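Local coordinates for protein KLLA0E03807p (Kluyveromyces lactis, PDB 3SQI) that binds DNA through this N-terminal portion of Ndc10, a platform for inner kinetochore assembly in budding yeast, at residues 128-133 / 249-254; 115-120 / 134-139; 203-208 / 232-237. All blocks are in the same frame, centred on the assembly; numbering follows the deposited sequence.

Contact 1. Residues 128-133 / 249-254; sequences KHFKTC and GNWYPT. With nucleotides of chain C.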
loop_
_atom_site.group_PDB
_atom_site.type_symbol
_atom_site.label_atom_id
_atom_site.label_comp_id
_atom_site.label_asym_id
_atom_site.label_seq_id
_atom_site.Cartn_x
_atom_site.Cartn_y
_atom_site.Cartn_z
ATOM N N LYS A 128 -21.059 11.933 -16.631
ATOM C CA LYS A 128 -20.358 11.727 -17.898
ATOM C C LYS A 128 -19.252 10.683 -17.859
ATOM O O LYS A 128 -19.261 9.737 -18.645
ATOM C CB LYS A 128 -19.762 13.046 -18.387
ATOM C CG LYS A 128 -18.695 12.864 -19.452
ATOM C CD LYS A 128 -17.527 13.808 -19.229
ATOM C CE LYS A 128 -17.986 15.255 -19.186
ATOM N NZ LYS A 128 -16.839 16.194 -19.055
ATOM N N HIS A 129 -18.299 10.851 -16.951
ATOM C CA HIS A 129 -17.168 9.938 -16.896
ATOM C C HIS A 129 -17.661 8.588 -16.394
ATOM O O HIS A 129 -18.858 8.406 -16.168
ATOM C CB HIS A 129 -16.064 10.472 -15.976
ATOM C CG HIS A 129 -16.294 11.870 -15.488
ATOM N ND1 HIS A 129 -17.236 12.182 -14.531
ATOM C CD2 HIS A 129 -15.690 13.040 -15.813
ATOM C CE1 HIS A 129 -17.208 13.481 -14.292
ATOM N NE2 HIS A 129 -16.278 14.023 -15.059
ATOM N N PHE A 130 -16.744 7.639 -16.238
ATOM C CA PHE A 130 -17.091 6.333 -15.689
ATOM C C PHE A 130 -18.025 5.513 -16.581
ATOM O O PHE A 130 -18.805 4.699 -16.083
ATOM C CB PHE A 130 -17.740 6.500 -14.314
ATOM C CG PHE A 130 -16.885 7.229 -13.321
ATOM C CD1 PHE A 130 -17.451 8.136 -12.439
ATOM C CD2 PHE A 130 -15.522 7.001 -13.257
ATOM C CE1 PHE A 130 -16.671 8.806 -11.518
ATOM C CE2 PHE A 130 -14.735 7.669 -12.336
ATOM C CZ PHE A 130 -15.312 8.574 -11.466
ATOM N N LYS A 131 -17.955 5.721 -17.891
ATOM C CA LYS A 131 -18.746 4.911 -18.813
ATOM C C LYS A 131 -18.247 3.470 -18.796
ATOM O O LYS A 131 -19.033 2.528 -18.702
ATOM C CB LYS A 131 -18.688 5.483 -20.235
ATOM C CG LYS A 131 -18.299 4.474 -21.316
ATOM C CD LYS A 131 -19.408 3.464 -21.610
ATOM C CE LYS A 131 -18.943 2.401 -22.604
ATOM N NZ LYS A 131 -20.006 1.405 -22.918
ATOM N N THR A 132 -16.930 3.316 -18.877
ATOM C CA THR A 132 -16.303 2.003 -18.940
ATOM C C THR A 132 -16.035 1.462 -17.540
ATOM O O THR A 132 -16.360 2.104 -16.543
ATOM C CB THR A 132 -14.967 2.075 -19.696
ATOM O OG1 THR A 132 -13.892 2.216 -18.759
ATOM C CG2 THR A 132 -14.959 3.263 -20.647
ATOM N N CYS A 133 -15.451 0.269 -17.472
ATOM C CA CYS A 133 -14.956 -0.261 -16.211
ATOM C C CYS A 133 -13.501 0.146 -15.990
ATOM O O CYS A 133 -12.965 0.017 -14.881
ATOM C CB CYS A 133 -15.091 -1.784 -16.178
ATOM S SG CYS A 133 -16.739 -2.370 -15.719
ATOM N N GLY A 249 -9.780 15.406 -9.672
ATOM C CA GLY A 249 -10.536 16.214 -8.731
ATOM C C GLY A 249 -12.024 16.270 -9.037
ATOM O O GLY A 249 -12.843 16.483 -8.144
ATOM N N ASN A 250 -12.367 16.110 -10.311
ATOM C CA ASN A 250 -13.758 15.976 -10.727
ATOM C C ASN A 250 -14.263 14.568 -10.494
ATOM O O ASN A 250 -15.338 14.366 -9.930
ATOM C CB ASN A 250 -13.918 16.337 -12.203
ATOM C CG ASN A 250 -13.584 17.785 -12.483
ATOM O OD1 ASN A 250 -13.861 18.667 -11.667
ATOM N ND2 ASN A 250 -12.974 18.038 -13.635
ATOM N N TRP A 251 -13.471 13.592 -10.926
ATOM C CA TRP A 251 -13.864 12.194 -10.798
ATOM C C TRP A 251 -14.238 11.832 -9.360
ATOM O O TRP A 251 -15.191 11.083 -9.129
ATOM C CB TRP A 251 -12.759 11.269 -11.313
ATOM C CG TRP A 251 -12.510 11.407 -12.785
ATOM C CD1 TRP A 251 -12.670 12.532 -13.539
ATOM C CD2 TRP A 251 -12.068 10.382 -13.685
ATOM N NE1 TRP A 251 -12.350 12.274 -14.849
ATOM C CE2 TRP A 251 -11.980 10.961 -14.966
ATOM C CE3 TRP A 251 -11.740 9.033 -13.529
ATOM C CZ2 TRP A 251 -11.578 10.237 -16.087
ATOM C CZ3 TRP A 251 -11.341 8.315 -14.646
ATOM C CH2 TRP A 251 -11.263 8.919 -15.907
ATOM N N TYR A 252 -13.489 12.378 -8.404
ATOM C CA TYR A 252 -13.628 12.022 -6.994
ATOM C C TYR A 252 -14.959 12.375 -6.331
ATOM O O TYR A 252 -15.650 11.489 -5.832
ATOM C CB TYR A 252 -12.474 12.612 -6.186
ATOM C CG TYR A 252 -11.435 11.595 -5.784
ATOM C CD1 TYR A 252 -11.657 10.736 -4.717
ATOM C CD2 TYR A 252 -10.229 11.497 -6.467
ATOM C CE1 TYR A 252 -10.708 9.802 -4.341
ATOM C CE2 TYR A 252 -9.273 10.566 -6.100
ATOM C CZ TYR A 252 -9.517 9.721 -5.035
ATOM O OH TYR A 252 -8.568 8.794 -4.666
ATOM N N PRO A 253 -15.323 13.669 -6.311
ATOM C CA PRO A 253 -16.582 13.988 -5.632
ATOM C C PRO A 253 -17.717 13.229 -6.292
ATOM O O PRO A 253 -18.662 12.814 -5.621
ATOM C CB PRO A 253 -16.737 15.492 -5.864
ATOM C CG PRO A 253 -15.849 15.812 -7.014
ATOM C CD PRO A 253 -14.703 14.862 -6.910
ATOM N N THR A 254 -17.600 13.038 -7.604
ATOM C CA THR A 254 -18.604 12.327 -8.381
ATOM C C THR A 254 -18.915 10.973 -7.750
ATOM O O THR A 254 -20.076 10.584 -7.632
ATOM C CB THR A 254 -18.144 12.112 -9.844
ATOM O OG1 THR A 254 -17.608 13.332 -10.371
ATOM C CG2 THR A 254 -19.310 11.673 -10.707
ATOM P P DT C 4 -17.888 12.320 -23.484
ATOM O OP1 DT C 4 -19.083 11.454 -23.384
ATOM O OP2 DT C 4 -17.995 13.772 -23.186
ATOM O "O5'" DT C 4 -16.736 11.720 -22.553
ATOM C "C5'" DT C 4 -15.559 11.189 -23.158
ATOM C "C4'" DT C 4 -14.321 11.934 -22.685
ATOM O "O4'" DT C 4 -13.878 12.874 -23.700
ATOM C "C3'" DT C 4 -14.502 12.778 -21.433
ATOM O "O3'" DT C 4 -13.230 12.971 -20.842
ATOM C "C2'" DT C 4 -14.994 14.073 -22.061
ATOM C "C1'" DT C 4 -13.928 14.174 -23.144
ATOM N N1 DT C 4 -14.178 15.155 -24.240
ATOM C C2 DT C 4 -13.086 15.754 -24.831
ATOM O O2 DT C 4 -11.935 15.532 -24.506
ATOM N N3 DT C 4 -13.386 16.634 -25.831
ATOM C C4 DT C 4 -14.635 16.974 -26.305
ATOM O O4 DT C 4 -14.779 17.785 -27.219
ATOM C C5 DT C 4 -15.735 16.311 -25.645
ATOM C C7 DT C 4 -17.143 16.606 -26.067
ATOM C C6 DT C 4 -15.462 15.445 -24.656
ATOM P P DT C 5 -13.053 12.886 -19.248
ATOM O OP1 DT C 5 -13.269 11.477 -18.842
ATOM O OP2 DT C 5 -13.860 13.964 -18.641
ATOM O "O5'" DT C 5 -11.520 13.294 -19.022
ATOM C "C5'" DT C 5 -10.516 12.408 -19.503
ATOM C "C4'" DT C 5 -9.355 13.144 -20.153
ATOM O "O4'" DT C 5 -9.823 14.025 -21.203
ATOM C "C3'" DT C 5 -8.508 14.001 -19.225
ATOM O "O3'" DT C 5 -7.180 13.503 -19.359
ATOM C "C2'" DT C 5 -8.714 15.435 -19.732
ATOM C "C1'" DT C 5 -9.082 15.225 -21.192
ATOM N N1 DT C 5 -9.996 16.234 -21.804
ATOM C C2 DT C 5 -9.546 17.125 -22.767
ATOM O O2 DT C 5 -8.395 17.184 -23.160
ATOM N N3 DT C 5 -10.506 17.973 -23.260
ATOM C C4 DT C 5 -11.837 18.005 -22.895
ATOM O O4 DT C 5 -12.628 18.803 -23.378
ATOM C C5 DT C 5 -12.238 17.044 -21.899
ATOM C C7 DT C 5 -13.658 17.001 -21.427
ATOM C C6 DT C 5 -11.315 16.213 -21.406
#
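Asn250 of helix 245-259 starts the contact lightly, its CB 4.4 Å from NE2 of His129. Trp251, the next residue, carries most of it. Its CG is anti to the carbonyl carbon (chi1 -65°), and the indole lies beside both aromatic residues of loop 128-133. The pyrrole end meets His129: Trp251 NE1 is 3.6 Å from His129 CD2, CD1 lies over one face of the imidazole, displaced toward its rim, and the planes are inclined at 43°. The benzo end meets Phe130, with Trp251 CE3 3.5 Å from Phe130 CE2 and the rings at 78°, another oblique pair. Trp251 also uses its backbone: its O lies in the plane of the Phe130 ring, 3.4 Å from CZ, where slightly positive ring hydrogens face a carbonyl. A turn later Thr254 closes the group, CG2 being 4.0 Å from Phe130 CE1 at the ring edge, while its OG1 donates to Asn250 O.

His129, Phe130 and Trp251 form an aromatic cluster that borders the DNA backbone at DT5 of chain C. Trp251 CZ2 comes to 3.5 Å from OP1, and the edge of His129 turns to the same phosphate, CD2 3.5 Å from OP2. Lys128 NZ, 3.7 Å from OP2, probably adds electrostatic attraction.

The loop bridges helices 107-118 and 133-149, and Thr132 OG1 caps the latter by bonding to Asp135 N. Through Phe130 and Trp251, the loop and helix 245-259 both pack on Leu139 of helix 133-149.

Contact 2. Residues 115-120 / 134-139; sequences INLWNP and QDKLKL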
loop_
_atom_site.group_PDB
_atom_site.type_symbol
_atom_site.label_atom_id
_atom_site.label_comp_id
_atom_site.label_asym_id
_atom_site.label_seq_id
_atom_site.Cartn_x
_atom_site.Cartn_y
_atom_site.Cartn_z
ATOM N N ILE A 115 -15.992 -1.523 -3.529
ATOM C CA ILE A 115 -17.094 -2.341 -4.043
ATOM C C ILE A 115 -17.890 -1.663 -5.170
ATOM O O ILE A 115 -17.965 -2.167 -6.297
ATOM C CB ILE A 115 -18.038 -2.734 -2.896
ATOM C CG1 ILE A 115 -19.033 -3.805 -3.323
ATOM C CG2 ILE A 115 -18.732 -1.518 -2.296
ATOM C CD1 ILE A 115 -20.142 -3.984 -2.331
ATOM N N ASN A 116 -18.513 -0.536 -4.853
ATOM C CA ASN A 116 -19.277 0.233 -5.837
ATOM C C ASN A 116 -18.499 0.539 -7.119
ATOM O O ASN A 116 -19.078 0.568 -8.206
ATOM C CB ASN A 116 -19.781 1.553 -5.239
ATOM C CG ASN A 116 -20.865 1.352 -4.203
ATOM O OD1 ASN A 116 -22.053 1.351 -4.522
ATOM N ND2 ASN A 116 -20.462 1.179 -2.956
ATOM N N LEU A 117 -17.201 0.803 -6.992
ATOM C CA LEU A 117 -16.371 1.086 -8.162
ATOM C C LEU A 117 -15.992 -0.173 -8.956
ATOM O O LEU A 117 -15.660 -0.088 -10.139
ATOM C CB LEU A 117 -15.134 1.898 -7.782
ATOM C CG LEU A 117 -15.361 3.409 -7.870
ATOM C CD1 LEU A 117 -14.033 4.167 -7.979
ATOM C CD2 LEU A 117 -16.231 3.711 -9.051
ATOM N N TRP A 118 -16.048 -1.333 -8.305
ATOM C CA TRP A 118 -15.931 -2.606 -9.007
ATOM C C TRP A 118 -17.219 -2.914 -9.774
ATOM O O TRP A 118 -17.171 -3.402 -10.902
ATOM C CB TRP A 118 -15.620 -3.748 -8.033
ATOM C CG TRP A 118 -14.187 -3.801 -7.577
ATOM C CD1 TRP A 118 -13.700 -3.433 -6.356
ATOM C CD2 TRP A 118 -13.062 -4.251 -8.339
ATOM N NE1 TRP A 118 -12.340 -3.622 -6.313
ATOM C CE2 TRP A 118 -11.924 -4.121 -7.519
ATOM C CE3 TRP A 118 -12.906 -4.743 -9.637
ATOM C CZ2 TRP A 118 -10.649 -4.470 -7.955
ATOM C CZ3 TRP A 118 -11.642 -5.087 -10.068
ATOM C CH2 TRP A 118 -10.529 -4.952 -9.229
ATOM N N ASN A 119 -18.365 -2.604 -9.172
ATOM C CA ASN A 119 -19.662 -2.967 -9.749
ATOM C C ASN A 119 -19.828 -2.426 -11.163
ATOM O O ASN A 119 -19.880 -1.213 -11.374
ATOM C CB ASN A 119 -20.794 -2.470 -8.846
ATOM C CG ASN A 119 -22.176 -2.751 -9.412
ATOM O OD1 ASN A 119 -22.347 -3.547 -10.338
ATOM N ND2 ASN A 119 -23.178 -2.095 -8.840
ATOM N N PRO A 120 -19.936 -3.344 -12.137
ATOM C CA PRO A 120 -19.927 -3.011 -13.561
ATOM C C PRO A 120 -21.182 -2.271 -13.980
ATOM O O PRO A 120 -21.129 -1.486 -14.929
ATOM C CB PRO A 120 -19.861 -4.382 -14.229
ATOM C CG PRO A 120 -20.484 -5.298 -13.254
ATOM C CD PRO A 120 -20.062 -4.794 -11.920
ATOM N N GLN A 134 -12.871 0.654 -17.045
ATOM C CA GLN A 134 -11.480 1.077 -16.958
ATOM C C GLN A 134 -11.365 2.444 -16.296
ATOM O O GLN A 134 -10.368 2.737 -15.637
ATOM C CB GLN A 134 -10.812 1.100 -18.335
ATOM C CG GLN A 134 -9.297 1.239 -18.262
ATOM C CD GLN A 134 -8.645 1.419 -19.622
ATOM O OE1 GLN A 134 -9.208 1.043 -20.651
ATOM N NE2 GLN A 134 -7.449 2.002 -19.631
ATOM N N ASP A 135 -12.380 3.282 -16.470
ATOM C CA ASP A 135 -12.410 4.572 -15.787
ATOM C C ASP A 135 -12.606 4.367 -14.284
ATOM O O ASP A 135 -11.819 4.868 -13.455
ATOM C CB ASP A 135 -13.518 5.442 -16.365
ATOM C CG ASP A 135 -13.364 5.657 -17.858
ATOM O OD1 ASP A 135 -12.244 6.002 -18.293
ATOM O OD2 ASP A 135 -14.355 5.471 -18.596
ATOM N N LYS A 136 -13.643 3.604 -13.943
ATOM C CA LYS A 136 -13.880 3.199 -12.563
ATOM C C LYS A 136 -12.615 2.622 -11.941
ATOM O O LYS A 136 -12.214 3.022 -10.848
ATOM C CB LYS A 136 -14.995 2.155 -12.480
ATOM C CG LYS A 136 -16.356 2.614 -12.967
ATOM C CD LYS A 136 -17.400 1.548 -12.667
ATOM C CE LYS A 136 -18.775 1.934 -13.181
ATOM N NZ LYS A 136 -19.774 0.855 -12.919
ATOM N N LEU A 137 -11.982 1.676 -12.627
ATOM C CA LEU A 137 -10.783 1.060 -12.064
ATOM C C LEU A 137 -9.600 2.023 -11.952
ATOM O O LEU A 137 -8.809 1.928 -11.020
ATOM C CB LEU A 137 -10.397 -0.201 -12.831
ATOM C CG LEU A 137 -11.314 -1.374 -12.494
ATOM C CD1 LEU A 137 -10.696 -2.675 -12.945
ATOM C CD2 LEU A 137 -11.575 -1.400 -11.000
ATOM N N LYS A 138 -9.478 2.948 -12.894
ATOM C CA LYS A 138 -8.384 3.905 -12.852
ATOM C C LYS A 138 -8.498 4.711 -11.562
ATOM O O LYS A 138 -7.564 4.753 -10.731
ATOM C CB LYS A 138 -8.442 4.822 -14.073
ATOM C CG LYS A 138 -7.118 5.471 -14.431
ATOM C CD LYS A 138 -7.166 6.128 -15.804
ATOM C CE LYS A 138 -7.896 5.259 -16.809
ATOM N NZ LYS A 138 -9.258 5.801 -17.100
ATOM N N LEU A 139 -9.662 5.332 -11.382
ATOM C CA LEU A 139 -9.888 6.082 -10.157
ATOM C C LEU A 139 -9.626 5.185 -8.956
ATOM O O LEU A 139 -8.801 5.500 -8.101
ATOM C CB LEU A 139 -11.313 6.627 -10.090
ATOM C CG LEU A 139 -11.549 7.615 -8.944
ATOM C CD1 LEU A 139 -10.733 8.882 -9.166
ATOM C CD2 LEU A 139 -13.021 7.953 -8.794
#
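Leu117, near the end of helix 107-118, packs against Lys136 and Leu139 of helix 133-149. Its CD1 lies 4.0 Å from Leu139 CD2, while CD2 is at the same distance from the CB of Lys136. The backbone joins in, Leu117 O sitting 3.3 Å from Lys136 CB, so the aliphatic start of the lysine runs past the last turn of the helix. Ile255 of helix 245-259 also touches Leu117.

Trp118 offers a ring face to Leu137. The methyl CD2 of Leu137 stands 3.9 Å from the centroid of the six-membered ring, only 15° off its normal, a CH-pi contact in which the two side chains cross at about a right angle. The indole is fixed from elsewhere too: NE1 bonds to Phe195 O, and the ring of Phe195 meets it edge-to-face.

Asn119 and Pro120, where the chain leaves the helix, contribute carbonyls. Lys136 reaches them with its chain fully extended beyond CG, so that NZ donates to Asn119 O at 2.6 Å, in the carbonyl plane with a C=O...N angle of 153°. A hydrogen bond to Thr122 OG1 and a weak one to Pro120 O, 3.4 Å from NZ, complete the grip. With an alanine here in place of Lys136, the carbonyls of Asn119 and Pro120 would probably lose their ammonium partner, and a gap would be likely to open beside Leu117 O where the lysine's CG and CD now lie.

A buried ammonium is thus held by neutral oxygens near a helix C-terminus, whose partial negative charge would be expected to favour it, within an otherwise apolar interface.

Contact 3. Residues 203-208 / 232-237; sequences AVYYYL and PIIRGK. With nucleotides of chain C; nucleotides of chain B.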
loop_
_atom_site.group_PDB
_atom_site.type_symbol
_atom_site.label_atom_id
_atom_site.label_comp_id
_atom_site.label_asym_id
_atom_site.label_seq_id
_atom_site.Cartn_x
_atom_site.Cartn_y
_atom_site.Cartn_z
ATOM N N ALA A 203 -4.109 -5.109 -11.321
ATOM C CA ALA A 203 -3.957 -6.234 -12.228
ATOM C C ALA A 203 -5.067 -6.189 -13.259
ATOM O O ALA A 203 -4.804 -6.214 -14.460
ATOM C CB ALA A 203 -3.976 -7.550 -11.467
ATOM N N VAL A 204 -6.311 -6.100 -12.797
ATOM C CA VAL A 204 -7.414 -5.991 -13.740
ATOM C C VAL A 204 -7.202 -4.774 -14.623
ATOM O O VAL A 204 -7.198 -4.869 -15.856
ATOM C CB VAL A 204 -8.785 -5.868 -13.054
ATOM C CG1 VAL A 204 -9.852 -5.620 -14.091
ATOM C CG2 VAL A 204 -9.116 -7.122 -12.265
ATOM N N TYR A 205 -7.021 -3.623 -13.989
ATOM C CA TYR A 205 -6.856 -2.391 -14.741
ATOM C C TYR A 205 -5.747 -2.523 -15.767
ATOM O O TYR A 205 -5.833 -1.959 -16.851
ATOM C CB TYR A 205 -6.564 -1.207 -13.818
ATOM C CG TYR A 205 -6.120 0.039 -14.562
ATOM C CD1 TYR A 205 -6.932 0.628 -15.520
ATOM C CD2 TYR A 205 -4.886 0.629 -14.303
ATOM C CE1 TYR A 205 -6.528 1.765 -16.203
ATOM C CE2 TYR A 205 -4.475 1.771 -14.987
ATOM C CZ TYR A 205 -5.300 2.335 -15.933
ATOM O OH TYR A 205 -4.905 3.472 -16.616
ATOM N N TYR A 206 -4.702 -3.268 -15.429
ATOM C CA TYR A 206 -3.557 -3.368 -16.323
ATOM C C TYR A 206 -3.809 -4.329 -17.476
ATOM O O TYR A 206 -3.289 -4.143 -18.579
ATOM C CB TYR A 206 -2.287 -3.725 -15.556
ATOM C CG TYR A 206 -1.559 -2.505 -15.046
ATOM C CD1 TYR A 206 -0.297 -2.603 -14.479
ATOM C CD2 TYR A 206 -2.137 -1.248 -15.137
ATOM C CE1 TYR A 206 0.368 -1.483 -14.019
ATOM C CE2 TYR A 206 -1.483 -0.126 -14.683
ATOM C CZ TYR A 206 -0.232 -0.248 -14.124
ATOM O OH TYR A 206 0.413 0.879 -13.673
ATOM N N TYR A 207 -4.615 -5.352 -17.225
ATOM C CA TYR A 207 -5.059 -6.219 -18.303
ATOM C C TYR A 207 -5.864 -5.381 -19.286
ATOM O O TYR A 207 -5.600 -5.388 -20.487
ATOM C CB TYR A 207 -5.907 -7.366 -17.764
ATOM C CG TYR A 207 -6.263 -8.405 -18.804
ATOM C CD1 TYR A 207 -5.336 -9.357 -19.211
ATOM C CD2 TYR A 207 -7.528 -8.436 -19.379
ATOM C CE1 TYR A 207 -5.659 -10.311 -20.161
ATOM C CE2 TYR A 207 -7.859 -9.388 -20.330
ATOM C CZ TYR A 207 -6.923 -10.322 -20.714
ATOM O OH TYR A 207 -7.252 -11.266 -21.656
ATOM N N LEU A 208 -6.838 -4.641 -18.768
ATOM C CA LEU A 208 -7.657 -3.774 -19.607
ATOM C C LEU A 208 -6.815 -2.753 -20.373
ATOM O O LEU A 208 -7.065 -2.472 -21.544
ATOM C CB LEU A 208 -8.703 -3.052 -18.755
ATOM C CG LEU A 208 -9.714 -3.950 -18.038
ATOM C CD1 LEU A 208 -10.797 -3.107 -17.395
ATOM C CD2 LEU A 208 -10.333 -4.937 -19.007
ATOM N N PRO A 232 3.481 5.793 -16.627
ATOM C CA PRO A 232 2.700 6.238 -15.462
ATOM C C PRO A 232 1.779 5.148 -14.926
ATOM O O PRO A 232 1.214 4.382 -15.709
ATOM C CB PRO A 232 1.877 7.408 -16.016
ATOM C CG PRO A 232 1.769 7.135 -17.469
ATOM C CD PRO A 232 3.051 6.453 -17.869
ATOM N N ILE A 233 1.634 5.084 -13.606
ATOM C CA ILE A 233 0.823 4.048 -12.971
ATOM C C ILE A 233 -0.622 4.049 -13.472
ATOM O O ILE A 233 -1.268 3.003 -13.529
ATOM C CB ILE A 233 0.836 4.181 -11.440
ATOM C CG1 ILE A 233 2.277 4.208 -10.934
ATOM C CG2 ILE A 233 0.075 3.029 -10.792
ATOM C CD1 ILE A 233 2.990 2.893 -11.099
ATOM N N ILE A 234 -1.132 5.228 -13.812
ATOM C CA ILE A 234 -2.424 5.335 -14.482
ATOM C C ILE A 234 -2.331 6.408 -15.573
ATOM O O ILE A 234 -1.790 7.491 -15.350
ATOM C CB ILE A 234 -3.615 5.592 -13.490
ATOM C CG1 ILE A 234 -3.842 7.074 -13.237
ATOM C CG2 ILE A 234 -3.412 4.877 -12.161
ATOM C CD1 ILE A 234 -4.909 7.319 -12.191
ATOM N N ARG A 235 -2.827 6.098 -16.766
ATOM C CA ARG A 235 -2.646 7.005 -17.888
ATOM C C ARG A 235 -3.837 7.932 -18.079
ATOM O O ARG A 235 -4.982 7.541 -17.858
ATOM C CB ARG A 235 -2.355 6.237 -19.182
ATOM C CG ARG A 235 -3.472 5.318 -19.642
ATOM C CD ARG A 235 -3.403 5.081 -21.151
ATOM N NE ARG A 235 -3.911 6.219 -21.918
ATOM C CZ ARG A 235 -3.872 6.304 -23.245
ATOM N NH1 ARG A 235 -3.338 5.326 -23.954
ATOM N NH2 ARG A 235 -4.361 7.368 -23.867
ATOM N N GLY A 236 -3.551 9.169 -18.470
ATOM C CA GLY A 236 -4.581 10.108 -18.878
ATOM C C GLY A 236 -4.791 9.993 -20.374
ATOM O O GLY A 236 -4.610 8.917 -20.946
ATOM N N LYS A 237 -5.177 11.094 -21.012
ATOM C CA LYS A 237 -5.327 11.111 -22.462
ATOM C C LYS A 237 -4.063 10.579 -23.125
ATOM O O LYS A 237 -4.115 9.654 -23.935
ATOM C CB LYS A 237 -5.623 12.526 -22.964
ATOM C CG LYS A 237 -7.080 12.773 -23.302
ATOM C CD LYS A 237 -7.448 12.158 -24.641
ATOM C CE LYS A 237 -8.878 12.507 -25.027
ATOM N NZ LYS A 237 -9.124 13.977 -24.965
ATOM P P DT C 5 -13.053 12.886 -19.248
ATOM O OP1 DT C 5 -13.269 11.477 -18.842
ATOM O OP2 DT C 5 -13.860 13.964 -18.641
ATOM O "O5'" DT C 5 -11.520 13.294 -19.022
ATOM C "C5'" DT C 5 -10.516 12.408 -19.503
ATOM C "C4'" DT C 5 -9.355 13.144 -20.153
ATOM O "O4'" DT C 5 -9.823 14.025 -21.203
ATOM C "C3'" DT C 5 -8.508 14.001 -19.225
ATOM O "O3'" DT C 5 -7.180 13.503 -19.359
ATOM C "C2'" DT C 5 -8.714 15.435 -19.732
ATOM C "C1'" DT C 5 -9.082 15.225 -21.192
ATOM N N1 DT C 5 -9.996 16.234 -21.804
ATOM C C2 DT C 5 -9.546 17.125 -22.767
ATOM O O2 DT C 5 -8.395 17.184 -23.160
ATOM N N3 DT C 5 -10.506 17.973 -23.260
ATOM C C4 DT C 5 -11.837 18.005 -22.895
ATOM O O4 DT C 5 -12.628 18.803 -23.378
ATOM C C5 DT C 5 -12.238 17.044 -21.899
ATOM C C7 DT C 5 -13.658 17.001 -21.427
ATOM C C6 DT C 5 -11.315 16.213 -21.406
ATOM P P DT B 15 -2.675 11.794 -28.180
ATOM O OP1 DT B 15 -1.356 12.088 -27.564
ATOM O OP2 DT B 15 -2.800 11.498 -29.626
ATOM O "O5'" DT B 15 -3.340 10.569 -27.409
ATOM C "C5'" DT B 15 -4.485 10.854 -26.618
ATOM C "C4'" DT B 15 -5.616 10.006 -27.135
ATOM O "O4'" DT B 15 -6.760 10.802 -27.512
ATOM C "C3'" DT B 15 -5.258 9.341 -28.439
ATOM O "O3'" DT B 15 -4.374 8.268 -28.185
ATOM C "C2'" DT B 15 -6.638 8.862 -28.866
ATOM C "C1'" DT B 15 -7.528 10.015 -28.407
ATOM N N1 DT B 15 -8.018 10.840 -29.548
ATOM C C2 DT B 15 -9.366 11.093 -29.649
ATOM O O2 DT B 15 -10.189 10.692 -28.848
ATOM N N3 DT B 15 -9.717 11.847 -30.735
ATOM C C4 DT B 15 -8.891 12.361 -31.712
ATOM O O4 DT B 15 -9.322 13.034 -32.643
ATOM C C5 DT B 15 -7.494 12.053 -31.552
ATOM C C7 DT B 15 -6.497 12.555 -32.554
ATOM C C6 DT B 15 -7.128 11.315 -30.492
ATOM P P DT C 6 -5.920 14.449 -19.056
ATOM O OP1 DT C 6 -4.705 13.605 -19.065
ATOM O OP2 DT C 6 -6.236 15.262 -17.861
ATOM O "O5'" DT C 6 -5.866 15.420 -20.321
ATOM C "C5'" DT C 6 -4.886 16.431 -20.330
ATOM C "C4'" DT C 6 -5.418 17.693 -20.973
ATOM O "O4'" DT C 6 -6.843 17.876 -20.784
ATOM C "C3'" DT C 6 -4.800 18.984 -20.437
ATOM O "O3'" DT C 6 -3.830 19.409 -21.385
ATOM C "C2'" DT C 6 -5.990 19.947 -20.332
ATOM C "C1'" DT C 6 -7.000 19.212 -21.206
ATOM N N1 DT C 6 -8.430 19.661 -21.163
ATOM C C2 DT C 6 -8.834 20.639 -22.058
ATOM O O2 DT C 6 -8.093 21.164 -22.869
ATOM N N3 DT C 6 -10.153 20.993 -21.971
ATOM C C4 DT C 6 -11.087 20.469 -21.103
ATOM O O4 DT C 6 -12.248 20.857 -21.113
ATOM C C5 DT C 6 -10.605 19.444 -20.202
ATOM C C7 DT C 6 -11.535 18.805 -19.216
ATOM C C6 DT C 6 -9.315 19.086 -20.272
#
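Adjacent tyrosines of helix 198-210 use their hydroxyls in opposite roles on one loop: Tyr206 OH is a hydrogen-bond donor to Ile233 O at 2.7 Å, approaching 22° out of the carbonyl plane, and Tyr205 OH a weak acceptor from Arg235 N, 3.4 Å away but nearly straight at 162°. The edges of both rings face Ile233 O, with Tyr205 CE2 3.7 Å from it, and Tyr206 OH also touches CG2 of Ile233.

Beyond the tyrosines the loop turns to DNA. Bent at chi3 (-77°), Arg235 folds back so that NE bonds to Gly236 O at 3.0 Å, while NH1 makes a salt bridge to Asp220. Lys237 N donates to OP1 of DT6 of chain C at 3.2 Å. Its side chain passes deoxyribose atoms of both strands, and NZ hydrogen-bonds to one thymine O2 and weakly to another, acceptors that lie in the minor groove. The Tyr206 bond, with the weak Tyr205 one added, thus ties helix 198-210 to a loop that touches phosphate and minor groove.

Overall arrangement
Helix 133-149 meets all three contacts. In contact 2 it packs on helix 107-118; contact 1, its centre about 9 Å from that of contact 2, leans on it through Phe130 CZ, 3.6 Å from Leu139 CD2; and contact 3, with its centre about 12 Å from that of contact 2, meets it where Leu137 CD1 lies 3.3 Å from Val204 CG1. Contacts 1 and 3 have centres about 15 Å apart and do not touch, yet both reach the same DNA strand, at DT5 and, for contact 3, also DT6 of chain C. Contact 3 also extends to DT15 of chain B. Contact 2, about 6 Å from the DNA at its nearest atom, is the buried packing that touches both of the others.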